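Local coordinates for protein yeast Cdc13 OB4 (Candida glabrata, PDB 3RMH) that forms, as the OB4 domain of the telomere protein Cdc13, an OB-fold dimer within a protein that probably binds DNA, at residues V42-E54 with D66-V78. The protein carries 2 engineered substitutions. Numbering follows the deposited sequence.
Sequences VYDQEIRIKVVNE and DILEVYITGKEEV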
loop_
_atom_site.group_PDB
_atom_site.type_symbol
_atom_site.label_atom_id
_atom_site.label_comp_id
_atom_site.label_asym_id
_atom_site.label_seq_id
_atom_site.Cartn_x
_atom_site.Cartn_y
_atom_site.Cartn_z
ATOM N N VAL B 42 9.209 8.503 4.831
ATOM C CA VAL B 42 8.958 9.712 4.052
ATOM C C VAL B 42 9.355 10.927 4.887
ATOM O O VAL B 42 8.589 11.382 5.737
ATOM C CB VAL B 42 7.482 9.820 3.634
ATOM C CG1 VAL B 42 7.243 11.091 2.837
ATOM C CG2 VAL B 42 7.076 8.603 2.821
ATOM N N TYR B 43 10.567 11.427 4.657
ATOM C CA TYR B 43 11.113 12.546 5.422
ATOM C C TYR B 43 11.051 12.260 6.917
ATOM O O TYR B 43 11.412 11.172 7.358
ATOM C CB TYR B 43 10.366 13.835 5.079
ATOM C CG TYR B 43 10.252 14.056 3.590
ATOM C CD1 TYR B 43 11.163 14.855 2.910
ATOM C CD2 TYR B 43 9.245 13.445 2.859
ATOM C CE1 TYR B 43 11.063 15.048 1.543
ATOM C CE2 TYR B 43 9.135 13.629 1.497
ATOM C CZ TYR B 43 10.044 14.429 0.843
ATOM O OH TYR B 43 9.923 14.604 -0.516
ATOM N N ASP B 44 10.603 13.240 7.693
ATOM C CA ASP B 44 10.361 13.030 9.114
ATOM C C ASP B 44 8.863 13.080 9.381
ATOM O O ASP B 44 8.422 13.363 10.501
ATOM C CB ASP B 44 11.087 14.081 9.949
ATOM C CG ASP B 44 10.850 15.490 9.447
ATOM O OD1 ASP B 44 9.791 15.734 8.826
ATOM O OD2 ASP B 44 11.726 16.354 9.673
ATOM N N GLN B 45 8.090 12.782 8.340
ATOM C CA GLN B 45 6.643 12.939 8.379
ATOM C C GLN B 45 5.885 11.619 8.485
ATOM O O GLN B 45 4.799 11.578 9.065
ATOM C CB GLN B 45 6.161 13.695 7.138
ATOM C CG GLN B 45 6.904 14.990 6.867
ATOM C CD GLN B 45 6.292 15.769 5.722
ATOM O OE1 GLN B 45 5.082 15.712 5.496
ATOM N NE2 GLN B 45 7.126 16.496 4.988
ATOM N N GLU B 46 6.435 10.547 7.920
ATOM C CA GLU B 46 5.706 9.284 7.893
ATOM C C GLU B 46 6.603 8.054 7.858
ATOM O O GLU B 46 7.644 8.046 7.207
ATOM C CB GLU B 46 4.734 9.252 6.708
ATOM C CG GLU B 46 3.765 8.073 6.704
ATOM C CD GLU B 46 2.562 8.311 5.795
ATOM O OE1 GLU B 46 2.634 7.974 4.592
ATOM O OE2 GLU B 46 1.538 8.839 6.285
ATOM N N ILE B 47 6.165 7.013 8.556
ATOM C CA ILE B 47 6.807 5.699 8.501
ATOM C C ILE B 47 5.750 4.688 8.077
ATOM O O ILE B 47 4.675 4.609 8.680
ATOM C CB ILE B 47 7.365 5.309 9.881
ATOM C CG1 ILE B 47 8.328 6.383 10.382
ATOM C CG2 ILE B 47 8.058 3.923 9.825
ATOM C CD1 ILE B 47 8.788 6.175 11.812
ATOM N N ARG B 48 6.044 3.927 7.033
ATOM C CA ARG B 48 5.157 2.866 6.591
ATOM C C ARG B 48 5.816 1.508 6.757
ATOM O O ARG B 48 6.904 1.274 6.239
ATOM C CB ARG B 48 4.800 3.051 5.122
ATOM C CG ARG B 48 4.236 4.404 4.822
ATOM C CD ARG B 48 4.187 4.610 3.324
ATOM N NE ARG B 48 3.786 5.965 2.964
ATOM C CZ ARG B 48 3.857 6.445 1.729
ATOM N NH1 ARG B 48 4.327 5.676 0.755
ATOM N NH2 ARG B 48 3.465 7.687 1.465
ATOM N N ILE B 49 5.129 0.616 7.456
ATOM C CA ILE B 49 5.666 -0.710 7.794
ATOM C C ILE B 49 4.761 -1.779 7.190
ATOM O O ILE B 49 3.577 -1.835 7.510
ATOM C CB ILE B 49 5.682 -0.882 9.317
ATOM C CG1 ILE B 49 6.498 0.236 9.967
ATOM C CG2 ILE B 49 6.219 -2.259 9.738
ATOM C CD1 ILE B 49 6.423 0.240 11.487
ATOM N N LYS B 50 5.308 -2.631 6.324
ATOM C CA LYS B 50 4.527 -3.725 5.749
ATOM C C LYS B 50 4.747 -5.008 6.549
ATOM O O LYS B 50 5.883 -5.384 6.813
ATOM C CB LYS B 50 4.902 -3.957 4.276
ATOM C CG LYS B 50 4.501 -2.787 3.340
ATOM C CD LYS B 50 4.656 -3.155 1.866
ATOM C CE LYS B 50 4.295 -1.984 0.941
ATOM N NZ LYS B 50 5.336 -0.911 0.956
ATOM N N VAL B 51 3.656 -5.666 6.923
ATOM C CA VAL B 51 3.732 -6.891 7.720
ATOM C C VAL B 51 2.901 -8.012 7.111
ATOM O O VAL B 51 1.898 -7.760 6.433
ATOM C CB VAL B 51 3.269 -6.656 9.188
ATOM C CG1 VAL B 51 4.074 -5.538 9.844
ATOM C CG2 VAL B 51 1.765 -6.326 9.247
ATOM N N VAL B 52 3.340 -9.243 7.364
ATOM C CA VAL B 52 2.693 -10.471 6.895
ATOM C C VAL B 52 2.626 -11.498 8.028
ATOM O O VAL B 52 3.429 -11.447 8.956
ATOM C CB VAL B 52 3.457 -11.091 5.706
ATOM C CG1 VAL B 52 3.587 -10.069 4.587
ATOM C CG2 VAL B 52 4.848 -11.599 6.149
ATOM N N ASN B 53 1.674 -12.426 7.958
ATOM C CA ASN B 53 1.553 -13.454 8.981
ATOM C C ASN B 53 2.670 -14.509 8.868
ATOM O O ASN B 53 3.171 -14.998 9.878
ATOM C CB ASN B 53 0.161 -14.113 8.953
ATOM C CG ASN B 53 -0.968 -13.162 9.389
ATOM O OD1 ASN B 53 -1.892 -12.886 8.621
ATOM N ND2 ASN B 53 -0.905 -12.682 10.626
ATOM N N GLU B 54 3.059 -14.849 7.640
ATOM C CA GLU B 54 4.119 -15.840 7.397
ATOM C C GLU B 54 5.050 -15.391 6.273
ATOM O O GLU B 54 4.607 -14.795 5.295
ATOM C CB GLU B 54 3.499 -17.184 7.017
ATOM C CG GLU B 54 2.644 -17.804 8.095
ATOM C CD GLU B 54 3.466 -18.329 9.259
ATOM O OE1 GLU B 54 4.638 -18.715 9.035
ATOM O OE2 GLU B 54 2.940 -18.349 10.395
ATOM N N ASP B 66 -2.292 -10.044 1.338
ATOM C CA ASP B 66 -1.723 -10.698 2.522
ATOM C C ASP B 66 -0.763 -9.796 3.284
ATOM O O ASP B 66 -0.127 -10.228 4.247
ATOM C CB ASP B 66 -1.010 -11.991 2.143
ATOM C CG ASP B 66 -1.964 -13.153 1.969
ATOM O OD1 ASP B 66 -3.147 -13.016 2.354
ATOM O OD2 ASP B 66 -1.519 -14.205 1.459
ATOM N N ILE B 67 -0.668 -8.546 2.844
ATOM C CA ILE B 67 0.222 -7.572 3.448
ATOM C C ILE B 67 -0.586 -6.459 4.101
ATOM O O ILE B 67 -1.443 -5.862 3.462
ATOM C CB ILE B 67 1.140 -6.950 2.379
ATOM C CG1 ILE B 67 2.076 -8.031 1.801
ATOM C CG2 ILE B 67 1.966 -5.808 2.973
ATOM C CD1 ILE B 67 2.749 -7.613 0.483
ATOM N N LEU B 68 -0.307 -6.181 5.372
ATOM C CA LEU B 68 -0.944 -5.063 6.053
ATOM C C LEU B 68 0.047 -3.912 6.057
ATOM O O LEU B 68 1.201 -4.067 6.474
ATOM C CB LEU B 68 -1.345 -5.453 7.482
ATOM C CG LEU B 68 -2.405 -4.538 8.125
ATOM C CD1 LEU B 68 -3.784 -4.828 7.518
ATOM C CD2 LEU B 68 -2.460 -4.743 9.628
ATOM N N GLU B 69 -0.378 -2.766 5.543
ATOM C CA GLU B 69 0.450 -1.573 5.593
ATOM C C GLU B 69 0.089 -0.736 6.811
ATOM O O GLU B 69 -1.026 -0.231 6.939
ATOM C CB GLU B 69 0.345 -0.750 4.296
ATOM C CG GLU B 69 1.345 0.401 4.239
ATOM C CD GLU B 69 1.584 0.930 2.825
ATOM O OE1 GLU B 69 0.800 0.590 1.909
ATOM O OE2 GLU B 69 2.568 1.680 2.634
ATOM N N VAL B 70 1.048 -0.604 7.712
ATOM C CA VAL B 70 0.853 0.069 8.991
ATOM C C VAL B 70 1.528 1.433 8.945
ATOM O O VAL B 70 2.720 1.526 8.690
ATOM C CB VAL B 70 1.496 -0.747 10.124
ATOM C CG1 VAL B 70 1.391 -0.011 11.455
ATOM C CG2 VAL B 70 0.847 -2.123 10.213
ATOM N N TYR B 71 0.767 2.482 9.221
ATOM C CA TYR B 71 1.249 3.850 9.076
ATOM C C TYR B 71 1.439 4.529 10.401
ATOM O O TYR B 71 0.569 4.476 11.261
ATOM C CB TYR B 71 0.203 4.693 8.319
ATOM C CG TYR B 71 0.006 4.331 6.876
ATOM C CD1 TYR B 71 0.528 5.130 5.871
ATOM C CD2 TYR B 71 -0.744 3.227 6.514
ATOM C CE1 TYR B 71 0.339 4.814 4.533
ATOM C CE2 TYR B 71 -0.952 2.905 5.172
ATOM C CZ TYR B 71 -0.407 3.702 4.195
ATOM O OH TYR B 71 -0.605 3.378 2.877
ATOM N N ILE B 72 2.572 5.200 10.550
ATOM C CA ILE B 72 2.802 6.083 11.678
ATOM C C ILE B 72 2.919 7.461 11.043
ATOM O O ILE B 72 3.910 7.760 10.389
ATOM C CB ILE B 72 4.100 5.739 12.388
ATOM C CG1 ILE B 72 4.014 4.317 12.954
ATOM C CG2 ILE B 72 4.370 6.728 13.512
ATOM C CD1 ILE B 72 5.320 3.817 13.572
ATOM N N THR B 73 1.906 8.299 11.233
ATOM C CA THR B 73 1.769 9.485 10.388
ATOM C C THR B 73 1.688 10.782 11.180
ATOM O O THR B 73 0.936 10.871 12.149
ATOM C CB THR B 73 0.528 9.346 9.513
ATOM O OG1 THR B 73 0.574 8.078 8.848
ATOM C CG2 THR B 73 0.462 10.472 8.489
ATOM N N GLY B 74 2.470 11.780 10.766
ATOM C CA GLY B 74 2.485 13.085 11.409
ATOM C C GLY B 74 3.699 13.289 12.299
ATOM O O GLY B 74 4.220 12.332 12.858
ATOM N N LYS B 75 4.143 14.535 12.443
ATOM C CA LYS B 75 5.328 14.839 13.246
ATOM C C LYS B 75 5.212 14.269 14.657
ATOM O O LYS B 75 6.172 13.713 15.195
ATOM C CB LYS B 75 5.557 16.354 13.331
ATOM C CG LYS B 75 4.560 17.089 14.234
ATOM C CD LYS B 75 5.081 18.455 14.677
ATOM C CE LYS B 75 5.260 19.394 13.493
ATOM N NZ LYS B 75 6.287 20.438 13.763
ATOM N N GLU B 76 4.029 14.410 15.251
ATOM C CA GLU B 76 3.812 14.004 16.632
ATOM C C GLU B 76 3.901 12.490 16.831
ATOM O O GLU B 76 4.552 12.020 17.765
ATOM C CB GLU B 76 2.464 14.521 17.132
ATOM C CG GLU B 76 2.426 14.768 18.629
ATOM C CD GLU B 76 3.198 16.015 19.045
ATOM O OE1 GLU B 76 3.799 16.674 18.165
ATOM O OE2 GLU B 76 3.199 16.337 20.254
ATOM N N GLU B 77 3.235 11.737 15.960
ATOM C CA GLU B 77 3.274 10.277 16.014
ATOM C C GLU B 77 4.677 9.733 15.743
ATOM O O GLU B 77 5.130 8.783 16.394
ATOM C CB GLU B 77 2.295 9.685 15.008
ATOM C CG GLU B 77 0.833 9.821 15.385
ATOM C CD GLU B 77 -0.080 9.245 14.315
ATOM O OE1 GLU B 77 0.374 8.341 13.571
ATOM O OE2 GLU B 77 -1.240 9.706 14.200
ATOM N N VAL B 78 5.355 10.323 14.768
ATOM C CA VAL B 78 6.724 9.938 14.454
ATOM C C VAL B 78 7.661 10.182 15.634
ATOM O O VAL B 78 8.475 9.321 15.991
ATOM C CB VAL B 78 7.236 10.658 13.191
ATOM C CG1 VAL B 78 8.710 10.339 12.954
ATOM C CG2 VAL B 78 6.408 10.239 11.982
HETATM O O HOH W 1 -0.252 -12.506 5.703
#
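Glu46 sets its CG anti to the backbone N (chi1 -171°) and runs on extended, which carries its carboxylate across to Thr73 and Tyr71. OE2 of Glu46 takes a hydrogen bond from Thr73 OG1 (2.8 Å), arriving on the anti side but well out of the carboxylate plane. OE1 of Glu46 lies at the edge of the Tyr71 ring, near CD1. Arg48 grips Glu46 OE1 side-on, through NE (2.8 Å) and, less straight, NH2. Both nitrogens have this oxygen in the guanidinium plane. With Thr73 on OE2, both carboxylate oxygens are held, which should limit its rotation.

Arg48 lays its CG and CD obliquely by Tyr71, with Arg48 CD 3.4 Å from Glu69 OE2. The guanidinium points no N-H at that oxygen, which sits well out of its plane; the charges are merely near each other. Lys50 NZ is 4.1 Å from Glu69 OE2, also beyond a salt bridge. Farther along, the Ile67 CG2 methyl rests on the Lys50 chain. In the dimer, Arg48 also forms a salt bridge with Glu40 of the second subunit.

The other face is apolar. Ile47, Ile49 and Val51 pair with Ile72, Val70 and Leu68, and Val51 CG2 packs on Leu68 CB (3.7 Å). Each of these three pairs is joined by two backbone hydrogen bonds. Strand 115-119 touches this face through Trp117 and Pro119.

Past the pairs, Gly74 N donates to Gln45 O (2.9 Å), and Val78 CG2 meets the same carbonyl (3.6 Å). Gly74 is the N-cap of helix 75-82. At a classic beta bulge, Val42 O accepts from both Gln45 N and Glu46 N. Strands 46-52 and 68-73 thus form an antiparallel pair within the curled sheet of the OB fold, where strand 46-52 also pairs with strand 28-42.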